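PDB 2E0I: 432aa long hypothetical deoxyribodipyrimidine photolyase from Sulfolobus tokodaii, which probably repairs cyclobutane pyrimidine dimers in DNA using light, as a photolyase carrying two FAD molecules, one proposed as a novel light-harvesting cofactor. Local coordinates for residues Leu128-Ser133 against Trp246-Thr251; Thr289-Ile294 against Asn366-Gln371; Asn88-Ile93 against Asn117-Lys122. All blocks are in the same frame, centred on the assembly; numbering follows the deposited sequence.

Contact 1: residues Leu128-Ser133 against Trp246-Thr251; sequences LLTPKS and WRDFFT. With FAD (flavin-adenine dinucleotide), chain E.
The carboxylate of Asp248 faces the backbone of Leu129 and Thr130. Leu129 N gives a forked hydrogen bond to the syn lone pairs of both oxygens, 2.7 Å to Asp248 OD2 and 3.2 Å to Asp248 OD1. Thr130 N meets OD2 of Asp248 at 2.9 Å, nearly in line with the C-O bond. Thr130 OG1 adds a third donor on the anti side of that oxygen, 3.1 Å from Asp248 OD2 and 19° out of the carboxylate plane. Two flat groups on the same helix border the FAD. The Phe250 ring has Phe249 CD2 over one face, off toward the rim, and the adenine at its edge, with Phe250 CE2 3.8 Å from FAD N1A. The guanidinium of Arg247 has the adenosine ribose at its edge, where NE of Arg247 makes a weak bond of 3.4 Å to FAD O2B.

Because Asp248 CG stands anti to its own carbonyl carbon (chi1 -84°), the carboxylate projects off the helix into the 128-133 loop. Three donors converge on OD2, and they hold the group against rotation. Replacing Asp248 by an alanine is likely to leave the N-H groups of Leu129 and Thr130, and the Thr130 hydroxyl, without this acceptor, and to free the loop to shift from the helix. Beside this polar knot, CD2 of Leu128 lies 3.8 Å from Thr251 CG2, while Thr251 OG1 folds back to accompany its own N-H at the carbonyl of Arg247.

The loop follows strand 120-124, so Asp248 ties the loop that leaves the parallel sheet to helix 238-256. Helix 227-233 covers the Leu129 side through Met227 and Tyr231, and Tyr99 packs on Leu128 and Thr251.

Contact 2: residues Thr289-Ile294 against Asn366-Gln371; sequences TGYPII and NPWKQQ
Gln371 reaches across to the start of helix 292-304, with CG anti to the backbone N (chi1 173°) and the chain extended beyond it. CB of Gln371 begins 3.7 Å from Ile293 CB, and CG continues alongside that same isoleucine, the two side chains sliding past each other in opposite directions. Farther out, CD of Gln371 rides against the Pro292 ring, 3.7 Å from Pro292 CB. At the tip OE1 accepts Ile293 N at 2.9 Å, the donor standing above the amide plane, 43° out of it. The other branch, NE2, turns elsewhere, to Ile396 O and His397 ND1.

One turn earlier, Trp368 and Tyr291 form the aromatic half. Their planes are near parallel, at 30°, but slid apart, with centroids 4.8 Å from each other, and Trp368 CZ2 sits over a face of the tyrosine near its rim. CB of Pro367 is wedged in beside them, 3.4 Å from Tyr291 CD2, and the indole's far end touches Pro292, where Trp368 CZ3 lies 3.7 Å from Pro292 CD. Tyr291 OH is held by Val412 O and Trp414 N.

Helices 292-304 and 367-374 of the helical FAD-binding region both begin here with a proline after the N-cap residue, Tyr291 and Asn366, and helices 309-322 and 379-384 pack alongside. Asn366 OD1 accepts Lys369 N, 3.1 Å away, as a capping bond. The chemistry is thus two helix starts joined by flat, apolar surfaces and one amide: the prolines and rings supply shape, while Gln371 satisfies a first-turn N-H that has no carbonyl of a preceding turn to bond.

Contact 3: residues Asn88-Ile93 against Asn117-Lys122; sequences NKVDAI and NGIEFK
Ile119 sends its CG2 branch, anti to the backbone N, into the angle between Val90 and Ile93. The Val90 side chain lies at about a right angle to it, with Val90 CG1 3.7 Å from Ile119 CG2. Ile93 comes in more obliquely, its CG1 3.8 Å from the same methyl of Ile119. Farther along, the edge of the Phe121 ring is turned to the other branch of Ile93, with Ile93 CG2 in the ring plane, 3.9 Å from Phe121 CD1. Ala92 and Glu120 point to the opposite face of the sheet and meet there by their CB atoms.

Between these side chains the two strands run parallel. Glu120 N bonds to Asp91 O at 2.9 Å, Ile93 N to Glu120 O at 2.8 Å, and Lys122 N to Ile93 O at 2.9 Å. Strands 92-96 and 120-124 are the ends of a beta-alpha-beta crossover in the five-stranded parallel sheet of this Rossmann-like domain; helix 101-115 packs its Cys114 on Ile93, Ile119 and Phe121. Lys122 carries its ammonium to a salt bridge with Glu25.

Chemically the work is divided: main-chain bonds set the register, and branched aliphatic carbons and the phenylalanine pack the face under helix 101-115.

Overall arrangement
Contact 3 belongs to the parallel sheet and lies farthest out, its centre about 31 Å from the centre of the chain, partly open to solvent; contacts 1 and 2 are buried. The three share no helix or strand, yet strand 120-124 of contact 3 leads into the loop of contact 1, which is held against helix 238-256 of the FAD-binding region, where contact 2 also lies. Contacts 2 and 3 are on opposite sides of the centre, about 56 Å apart between their centres. Chemistry follows place: main-chain pairing within the sheet, a carboxylate gripping a loop between the regions, and rings, prolines and a lone amide between helix starts. Of the three, contact 1 alone includes residues touching FAD.

Contact 1: residues Leu128-Ser133 against Trp246-Thr251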
loop_
_atom_site.group_PDB
_atom_site.type_symbol
_atom_site.label_atom_id
_atom_site.label_comp_id
_atom_site.label_asym_id
_atom_site.label_seq_id
_atom_site.Cartn_x
_atom_site.Cartn_y
_atom_site.Cartn_z
ATOM N N LEU A 128 -3.673 12.674 -3.331
ATOM C CA LEU A 128 -2.329 13.263 -3.350
ATOM C C LEU A 128 -2.166 14.493 -2.462
ATOM O O LEU A 128 -3.111 15.237 -2.189
ATOM C CB LEU A 128 -1.923 13.625 -4.785
ATOM C CG LEU A 128 -1.870 12.512 -5.833
ATOM C CD1 LEU A 128 -1.948 13.145 -7.197
ATOM C CD2 LEU A 128 -0.608 11.669 -5.694
ATOM N N LEU A 129 -0.937 14.695 -2.021
ATOM C CA LEU A 129 -0.585 15.820 -1.180
ATOM C C LEU A 129 -0.332 17.018 -2.094
ATOM O O LEU A 129 -0.496 18.168 -1.691
ATOM C CB LEU A 129 0.686 15.471 -0.418
ATOM C CG LEU A 129 0.978 16.090 0.941
ATOM C CD1 LEU A 129 -0.163 15.826 1.899
ATOM C CD2 LEU A 129 2.263 15.479 1.467
ATOM N N THR A 130 0.044 16.728 -3.336
ATOM C CA THR A 130 0.361 17.756 -4.327
ATOM C C THR A 130 -0.455 17.605 -5.619
ATOM O O THR A 130 -0.876 16.499 -5.971
ATOM C CB THR A 130 1.873 17.694 -4.702
ATOM O OG1 THR A 130 2.150 16.465 -5.379
ATOM C CG2 THR A 130 2.735 17.730 -3.456
ATOM N N PRO A 131 -0.685 18.716 -6.344
ATOM C CA PRO A 131 -1.444 18.706 -7.603
ATOM C C PRO A 131 -0.704 17.876 -8.648
ATOM O O PRO A 131 0.506 18.046 -8.832
ATOM C CB PRO A 131 -1.499 20.176 -7.980
ATOM C CG PRO A 131 -1.477 20.855 -6.658
ATOM C CD PRO A 131 -0.403 20.098 -5.930
ATOM N N LYS A 132 -1.416 16.995 -9.342
ATOM C CA LYS A 132 -0.750 16.143 -10.313
ATOM C C LYS A 132 -0.089 16.845 -11.487
ATOM O O LYS A 132 0.843 16.303 -12.086
ATOM C CB LYS A 132 -1.699 15.061 -10.829
ATOM C CG LYS A 132 -2.911 15.553 -11.559
ATOM C CD LYS A 132 -3.670 14.370 -12.103
ATOM C CE LYS A 132 -4.950 14.792 -12.788
ATOM N NZ LYS A 132 -5.642 13.618 -13.381
ATOM N N SER A 133 -0.553 18.045 -11.822
ATOM C CA SER A 133 0.043 18.771 -12.938
ATOM C C SER A 133 1.511 19.094 -12.652
ATOM O O SER A 133 2.309 19.257 -13.576
ATOM C CB SER A 133 -0.709 20.069 -13.188
ATOM O OG SER A 133 -0.439 20.988 -12.153
ATOM N N TRP A 246 6.950 10.453 -0.533
ATOM C CA TRP A 246 7.319 9.320 -1.375
ATOM C C TRP A 246 6.087 8.615 -1.917
ATOM O O TRP A 246 6.156 7.905 -2.920
ATOM C CB TRP A 246 8.181 8.318 -0.623
ATOM C CG TRP A 246 9.645 8.602 -0.736
ATOM C CD1 TRP A 246 10.423 9.249 0.170
ATOM C CD2 TRP A 246 10.506 8.245 -1.820
ATOM N NE1 TRP A 246 11.719 9.314 -0.277
ATOM C CE2 TRP A 246 11.796 8.702 -1.498
ATOM C CE3 TRP A 246 10.312 7.580 -3.032
ATOM C CZ2 TRP A 246 12.891 8.516 -2.343
ATOM C CZ3 TRP A 246 11.402 7.395 -3.873
ATOM C CH2 TRP A 246 12.674 7.861 -3.523
ATOM N N ARG A 247 4.960 8.807 -1.244
ATOM C CA ARG A 247 3.710 8.226 -1.685
ATOM C C ARG A 247 3.259 8.917 -2.956
ATOM O O ARG A 247 2.849 8.270 -3.921
ATOM C CB ARG A 247 2.635 8.434 -0.643
ATOM C CG ARG A 247 2.824 7.645 0.587
ATOM C CD ARG A 247 1.472 7.251 1.094
ATOM N NE ARG A 247 1.603 5.963 1.732
ATOM C CZ ARG A 247 0.899 4.870 1.466
ATOM N NH1 ARG A 247 -0.062 4.808 0.549
ATOM N NH2 ARG A 247 1.206 3.801 2.142
ATOM N N ASP A 248 3.305 10.246 -2.940
ATOM C CA ASP A 248 2.904 11.035 -4.097
ATOM C C ASP A 248 3.817 10.715 -5.269
ATOM O O ASP A 248 3.348 10.515 -6.398
ATOM C CB ASP A 248 2.996 12.528 -3.788
ATOM C CG ASP A 248 1.761 13.069 -3.093
ATOM O OD1 ASP A 248 1.349 12.509 -2.046
ATOM O OD2 ASP A 248 1.207 14.074 -3.593
ATOM N N PHE A 249 5.120 10.661 -4.998
ATOM C CA PHE A 249 6.080 10.390 -6.048
ATOM C C PHE A 249 5.812 9.101 -6.809
ATOM O O PHE A 249 5.724 9.103 -8.039
ATOM C CB PHE A 249 7.492 10.334 -5.496
ATOM C CG PHE A 249 8.528 10.147 -6.557
ATOM C CD1 PHE A 249 8.812 11.171 -7.457
ATOM C CD2 PHE A 249 9.172 8.924 -6.708
ATOM C CE1 PHE A 249 9.715 10.980 -8.496
ATOM C CE2 PHE A 249 10.081 8.720 -7.749
ATOM C CZ PHE A 249 10.351 9.748 -8.645
ATOM N N PHE A 250 5.697 7.993 -6.091
ATOM C CA PHE A 250 5.458 6.729 -6.761
ATOM C C PHE A 250 4.097 6.653 -7.441
ATOM O O PHE A 250 3.973 6.066 -8.513
ATOM C CB PHE A 250 5.634 5.572 -5.791
ATOM C CG PHE A 250 7.075 5.228 -5.513
ATOM C CD1 PHE A 250 7.972 5.033 -6.557
ATOM C CD2 PHE A 250 7.528 5.072 -4.207
ATOM C CE1 PHE A 250 9.298 4.692 -6.307
ATOM C CE2 PHE A 250 8.860 4.725 -3.950
ATOM C CZ PHE A 250 9.744 4.536 -5.005
ATOM N N THR A 251 3.085 7.253 -6.833
ATOM C CA THR A 251 1.743 7.266 -7.408
ATOM C C THR A 251 1.768 7.995 -8.750
ATOM O O THR A 251 1.291 7.468 -9.760
ATOM C CB THR A 251 0.748 7.990 -6.470
ATOM O OG1 THR A 251 0.580 7.215 -5.280
ATOM C CG2 THR A 251 -0.597 8.209 -7.151
HETATM P PA FAD E . 7.134 4.514 8.743
HETATM O O1A FAD E . 6.618 4.698 10.119
HETATM O O2A FAD E . 8.521 4.793 8.312
HETATM O O5B FAD E . 6.425 5.832 8.148
HETATM C C5B FAD E . 6.939 6.511 7.001
HETATM C C4B FAD E . 5.791 6.897 6.066
HETATM O O4B FAD E . 6.274 7.570 4.891
HETATM C C3B FAD E . 5.070 5.634 5.592
HETATM O O3B FAD E . 3.939 5.408 6.438
HETATM C C2B FAD E . 4.568 6.091 4.225
HETATM O O2B FAD E . 3.460 6.978 4.388
HETATM C C1B FAD E . 5.793 6.863 3.733
HETATM N N9A FAD E . 6.856 5.957 3.236
HETATM C C8A FAD E . 7.919 5.523 3.910
HETATM N N7A FAD E . 8.697 4.803 3.103
HETATM C C5A FAD E . 8.124 4.776 1.903
HETATM C C6A FAD E . 8.442 4.200 0.678
HETATM N N6A FAD E . 9.563 3.504 0.521
HETATM N N1A FAD E . 7.603 4.363 -0.356
HETATM C C2A FAD E . 6.486 5.060 -0.237
HETATM N N3A FAD E . 6.155 5.626 0.911
HETATM C C4A FAD E . 6.945 5.504 1.988
HETATM N N1 FAD E . 4.041 1.092 1.282
HETATM C C2 FAD E . 2.655 0.995 1.103
HETATM O O2 FAD E . 1.893 1.766 1.680
HETATM N N3 FAD E . 2.125 -0.025 0.302
HETATM C C4 FAD E . 2.988 -0.944 -0.306
HETATM O O4 FAD E . 2.528 -1.804 -1.055
HETATM C C4X FAD E . 4.362 -0.852 -0.111
HETATM N N5 FAD E . 5.203 -1.830 -0.653
HETATM C C5X FAD E . 6.591 -1.741 -0.483
HETATM C C6 FAD E . 7.407 -2.716 -1.047
HETATM C C7 FAD E . 8.788 -2.621 -0.917
HETATM C C7M FAD E . 9.664 -3.691 -1.573
HETATM C C8 FAD E . 9.348 -1.554 -0.216
HETATM C C8M FAD E . 10.866 -1.406 -0.079
HETATM C C9 FAD E . 8.523 -0.584 0.345
HETATM C C9A FAD E . 7.139 -0.664 0.212
HETATM N N10 FAD E . 6.294 0.321 0.757
HETATM C C10 FAD E . 4.900 0.165 0.676
HETATM C "C1'" FAD E . 6.868 1.502 1.450
HETATM C "C2'" FAD E . 7.104 1.408 2.960
HETATM O "O2'" FAD E . 7.885 0.253 3.274
HETATM C "C3'" FAD E . 5.798 1.394 3.758
HETATM O "O3'" FAD E . 5.009 2.529 3.394
HETATM C "C4'" FAD E . 6.067 1.455 5.264
HETATM O "O4'" FAD E . 6.898 0.362 5.662
HETATM C "C5'" FAD E . 4.759 1.409 6.057
HETATM O "O5'" FAD E . 5.010 1.364 7.466
HETATM P P FAD E . 5.001 2.698 8.368
HETATM O O1P FAD E . 3.756 3.441 8.071
HETATM O O2P FAD E . 5.250 2.281 9.766
HETATM O O3P FAD E . 6.259 3.537 7.805
#

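Contact 2: residues Thr289-Ile294 against Asn366-Gln371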
loop_
_atom_site.group_PDB
_atom_site.type_symbol
_atom_site.label_atom_id
_atom_site.label_comp_id
_atom_site.label_asym_id
_atom_site.label_seq_id
_atom_site.Cartn_x
_atom_site.Cartn_y
_atom_site.Cartn_z
ATOM N N THR A 289 14.885 -19.361 4.063
ATOM C CA THR A 289 16.105 -19.035 3.358
ATOM C C THR A 289 17.128 -19.235 4.472
ATOM O O THR A 289 16.745 -19.392 5.627
ATOM C CB THR A 289 16.102 -17.570 2.904
ATOM O OG1 THR A 289 17.103 -17.389 1.905
ATOM C CG2 THR A 289 16.422 -16.633 4.060
ATOM N N GLY A 290 18.417 -19.228 4.176
ATOM C CA GLY A 290 19.350 -19.438 5.274
ATOM C C GLY A 290 19.743 -18.223 6.102
ATOM O O GLY A 290 20.521 -18.344 7.042
ATOM N N TYR A 291 19.196 -17.065 5.757
ATOM C CA TYR A 291 19.516 -15.809 6.422
ATOM C C TYR A 291 18.474 -15.350 7.435
ATOM O O TYR A 291 17.362 -14.975 7.068
ATOM C CB TYR A 291 19.685 -14.721 5.369
ATOM C CG TYR A 291 20.687 -15.064 4.300
ATOM C CD1 TYR A 291 20.534 -16.202 3.505
ATOM C CD2 TYR A 291 21.801 -14.263 4.090
ATOM C CE1 TYR A 291 21.466 -16.533 2.531
ATOM C CE2 TYR A 291 22.742 -14.586 3.118
ATOM C CZ TYR A 291 22.566 -15.722 2.345
ATOM O OH TYR A 291 23.494 -16.052 1.389
ATOM N N PRO A 292 18.837 -15.344 8.725
ATOM C CA PRO A 292 17.967 -14.940 9.836
ATOM C C PRO A 292 17.107 -13.683 9.649
ATOM O O PRO A 292 15.895 -13.727 9.851
ATOM C CB PRO A 292 18.948 -14.824 11.002
ATOM C CG PRO A 292 19.865 -15.968 10.722
ATOM C CD PRO A 292 20.141 -15.801 9.235
ATOM N N ILE A 293 17.726 -12.571 9.266
ATOM C CA ILE A 293 16.982 -11.331 9.086
ATOM C C ILE A 293 15.941 -11.423 7.974
ATOM O O ILE A 293 14.856 -10.854 8.094
ATOM C CB ILE A 293 17.912 -10.146 8.786
ATOM C CG1 ILE A 293 17.136 -8.842 8.932
ATOM C CG2 ILE A 293 18.469 -10.248 7.373
ATOM C CD1 ILE A 293 16.501 -8.685 10.286
ATOM N N ILE A 294 16.277 -12.133 6.896
ATOM C CA ILE A 294 15.358 -12.308 5.774
ATOM C C ILE A 294 14.203 -13.211 6.209
ATOM O O ILE A 294 13.047 -12.918 5.946
ATOM C CB ILE A 294 16.072 -12.946 4.546
ATOM C CG1 ILE A 294 17.267 -12.082 4.127
ATOM C CG2 ILE A 294 15.101 -13.083 3.379
ATOM C CD1 ILE A 294 16.908 -10.671 3.692
ATOM N N ASN A 366 24.637 -6.103 2.187
ATOM C CA ASN A 366 25.252 -7.296 2.734
ATOM C C ASN A 366 24.289 -7.845 3.781
ATOM O O ASN A 366 24.125 -7.268 4.855
ATOM C CB ASN A 366 26.581 -6.962 3.393
ATOM C CG ASN A 366 27.314 -8.193 3.853
ATOM O OD1 ASN A 366 26.724 -9.097 4.458
ATOM N ND2 ASN A 366 28.610 -8.243 3.572
ATOM N N PRO A 367 23.634 -8.968 3.480
ATOM C CA PRO A 367 22.685 -9.576 4.410
ATOM C C PRO A 367 23.183 -9.647 5.840
ATOM O O PRO A 367 22.518 -9.186 6.758
ATOM C CB PRO A 367 22.466 -10.958 3.816
ATOM C CG PRO A 367 22.575 -10.696 2.354
ATOM C CD PRO A 367 23.777 -9.790 2.265
ATOM N N TRP A 368 24.364 -10.216 6.029
ATOM C CA TRP A 368 24.914 -10.367 7.364
ATOM C C TRP A 368 25.281 -9.051 8.026
ATOM O O TRP A 368 25.033 -8.865 9.213
ATOM C CB TRP A 368 26.115 -11.305 7.311
ATOM C CG TRP A 368 25.776 -12.564 6.602
ATOM C CD1 TRP A 368 26.040 -12.856 5.302
ATOM C CD2 TRP A 368 24.992 -13.657 7.114
ATOM N NE1 TRP A 368 25.465 -14.059 4.962
ATOM C CE2 TRP A 368 24.816 -14.573 6.053
ATOM C CE3 TRP A 368 24.420 -13.947 8.364
ATOM C CZ2 TRP A 368 24.088 -15.762 6.198
ATOM C CZ3 TRP A 368 23.695 -15.133 8.511
ATOM C CH2 TRP A 368 23.536 -16.024 7.430
ATOM N N LYS A 369 25.870 -8.139 7.266
ATOM C CA LYS A 369 26.235 -6.846 7.822
ATOM C C LYS A 369 24.973 -6.108 8.237
ATOM O O LYS A 369 24.873 -5.577 9.344
ATOM C CB LYS A 369 27.015 -6.021 6.792
ATOM C CG LYS A 369 28.518 -6.143 6.946
ATOM C CD LYS A 369 29.274 -5.425 5.846
ATOM C CE LYS A 369 30.734 -5.207 6.253
ATOM N NZ LYS A 369 31.373 -6.439 6.831
ATOM N N GLN A 370 24.006 -6.101 7.330
ATOM C CA GLN A 370 22.727 -5.449 7.541
ATOM C C GLN A 370 22.040 -6.040 8.774
ATOM O O GLN A 370 21.615 -5.318 9.678
ATOM C CB GLN A 370 21.854 -5.661 6.301
ATOM C CG GLN A 370 20.878 -4.543 6.020
ATOM C CD GLN A 370 21.564 -3.311 5.496
ATOM O OE1 GLN A 370 20.939 -2.271 5.295
ATOM N NE2 GLN A 370 22.862 -3.422 5.266
ATOM N N GLN A 371 21.937 -7.365 8.792
ATOM C CA GLN A 371 21.313 -8.089 9.891
ATOM C C GLN A 371 21.908 -7.699 11.235
ATOM O O GLN A 371 21.184 -7.476 12.209
ATOM C CB GLN A 371 21.489 -9.598 9.689
ATOM C CG GLN A 371 21.009 -10.434 10.861
ATOM C CD GLN A 371 21.182 -11.922 10.634
ATOM O OE1 GLN A 371 20.601 -12.493 9.715
ATOM N NE2 GLN A 371 21.987 -12.558 11.475
#

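Contact 3: residues Asn88-Ile93 against Asn117-Lys122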
loop_
_atom_site.group_PDB
_atom_site.type_symbol
_atom_site.label_atom_id
_atom_site.label_comp_id
_atom_site.label_asym_id
_atom_site.label_seq_id
_atom_site.Cartn_x
_atom_site.Cartn_y
_atom_site.Cartn_z
ATOM N N ASN A 88 -29.396 5.188 -12.431
ATOM C CA ASN A 88 -29.822 5.856 -13.653
ATOM C C ASN A 88 -30.711 7.092 -13.442
ATOM O O ASN A 88 -30.784 7.956 -14.320
ATOM C CB ASN A 88 -30.530 4.845 -14.564
ATOM C CG ASN A 88 -31.413 3.885 -13.786
ATOM O OD1 ASN A 88 -32.374 4.296 -13.129
ATOM N ND2 ASN A 88 -31.079 2.598 -13.841
ATOM N N LYS A 89 -31.370 7.203 -12.289
ATOM C CA LYS A 89 -32.245 8.355 -12.064
ATOM C C LYS A 89 -31.732 9.425 -11.099
ATOM O O LYS A 89 -32.453 10.377 -10.781
ATOM C CB LYS A 89 -33.622 7.878 -11.599
ATOM C CG LYS A 89 -34.368 7.018 -12.622
ATOM C CD LYS A 89 -35.803 6.720 -12.173
ATOM C CE LYS A 89 -35.861 6.038 -10.803
ATOM N NZ LYS A 89 -35.159 4.719 -10.786
ATOM N N VAL A 90 -30.494 9.278 -10.636
ATOM C CA VAL A 90 -29.901 10.237 -9.705
ATOM C C VAL A 90 -29.389 11.440 -10.504
ATOM O O VAL A 90 -29.162 11.333 -11.711
ATOM C CB VAL A 90 -28.733 9.585 -8.920
ATOM C CG1 VAL A 90 -27.449 9.653 -9.735
ATOM C CG2 VAL A 90 -28.573 10.254 -7.573
ATOM N N ASP A 91 -29.200 12.574 -9.838
ATOM C CA ASP A 91 -28.736 13.797 -10.504
ATOM C C ASP A 91 -27.264 13.826 -10.859
ATOM O O ASP A 91 -26.884 14.074 -12.010
ATOM C CB ASP A 91 -29.028 15.005 -9.629
ATOM C CG ASP A 91 -30.453 15.460 -9.738
ATOM O OD1 ASP A 91 -31.350 14.600 -9.961
ATOM O OD2 ASP A 91 -30.670 16.684 -9.590
ATOM N N ALA A 92 -26.435 13.600 -9.847
ATOM C CA ALA A 92 -24.995 13.607 -10.021
ATOM C C ALA A 92 -24.350 12.514 -9.180
ATOM O O ALA A 92 -24.967 11.942 -8.275
ATOM C CB ALA A 92 -24.437 14.976 -9.628
ATOM N N ILE A 93 -23.097 12.223 -9.508
ATOM C CA ILE A 93 -22.312 11.222 -8.803
ATOM C C ILE A 93 -20.953 11.842 -8.529
ATOM O O ILE A 93 -20.292 12.325 -9.452
ATOM C CB ILE A 93 -22.141 9.950 -9.657
ATOM C CG1 ILE A 93 -23.469 9.177 -9.716
ATOM C CG2 ILE A 93 -21.013 9.101 -9.094
ATOM C CD1 ILE A 93 -23.424 7.944 -10.597
ATOM N N ASN A 117 -27.455 9.078 -19.474
ATOM C CA ASN A 117 -28.525 8.965 -18.491
ATOM C C ASN A 117 -28.760 10.319 -17.881
ATOM O O ASN A 117 -29.642 10.494 -17.037
ATOM C CB ASN A 117 -28.150 7.969 -17.395
ATOM C CG ASN A 117 -28.435 6.537 -17.787
ATOM O OD1 ASN A 117 -29.569 6.064 -17.672
ATOM N ND2 ASN A 117 -27.402 5.837 -18.268
ATOM N N GLY A 118 -27.951 11.275 -18.316
ATOM C CA GLY A 118 -28.072 12.629 -17.817
ATOM C C GLY A 118 -27.618 12.814 -16.382
ATOM O O GLY A 118 -28.145 13.669 -15.662
ATOM N N ILE A 119 -26.642 12.013 -15.965
ATOM C CA ILE A 119 -26.120 12.102 -14.609
ATOM C C ILE A 119 -24.790 12.822 -14.672
ATOM O O ILE A 119 -23.918 12.444 -15.448
ATOM C CB ILE A 119 -25.889 10.710 -14.007
ATOM C CG1 ILE A 119 -27.190 9.907 -14.061
ATOM C CG2 ILE A 119 -25.387 10.839 -12.570
ATOM C CD1 ILE A 119 -27.031 8.457 -13.628
ATOM N N GLU A 120 -24.632 13.868 -13.872
ATOM C CA GLU A 120 -23.369 14.585 -13.879
ATOM C C GLU A 120 -22.324 13.767 -13.097
ATOM O O GLU A 120 -22.591 13.308 -11.986
ATOM C CB GLU A 120 -23.545 15.968 -13.258
ATOM C CG GLU A 120 -22.591 16.983 -13.844
ATOM C CD GLU A 120 -22.636 18.326 -13.141
ATOM O OE1 GLU A 120 -21.819 19.210 -13.508
ATOM O OE2 GLU A 120 -23.482 18.499 -12.223
ATOM N N PHE A 121 -21.147 13.565 -13.682
ATOM C CA PHE A 121 -20.094 12.791 -13.020
ATOM C C PHE A 121 -18.934 13.685 -12.648
ATOM O O PHE A 121 -18.183 14.125 -13.507
ATOM C CB PHE A 121 -19.588 11.680 -13.936
ATOM C CG PHE A 121 -18.547 10.802 -13.305
ATOM C CD1 PHE A 121 -18.829 10.105 -12.136
ATOM C CD2 PHE A 121 -17.300 10.645 -13.898
ATOM C CE1 PHE A 121 -17.880 9.260 -11.567
ATOM C CE2 PHE A 121 -16.348 9.807 -13.340
ATOM C CZ PHE A 121 -16.635 9.110 -12.171
ATOM N N LYS A 122 -18.772 13.918 -11.354
ATOM C CA LYS A 122 -17.722 14.800 -10.867
ATOM C C LYS A 122 -16.638 14.078 -10.057
ATOM O O LYS A 122 -16.925 13.493 -9.013
ATOM C CB LYS A 122 -18.379 15.922 -10.040
ATOM C CG LYS A 122 -19.684 16.426 -10.678
ATOM C CD LYS A 122 -20.264 17.670 -10.013
ATOM C CE LYS A 122 -19.544 18.934 -10.457
ATOM N NZ LYS A 122 -20.152 20.160 -9.863
#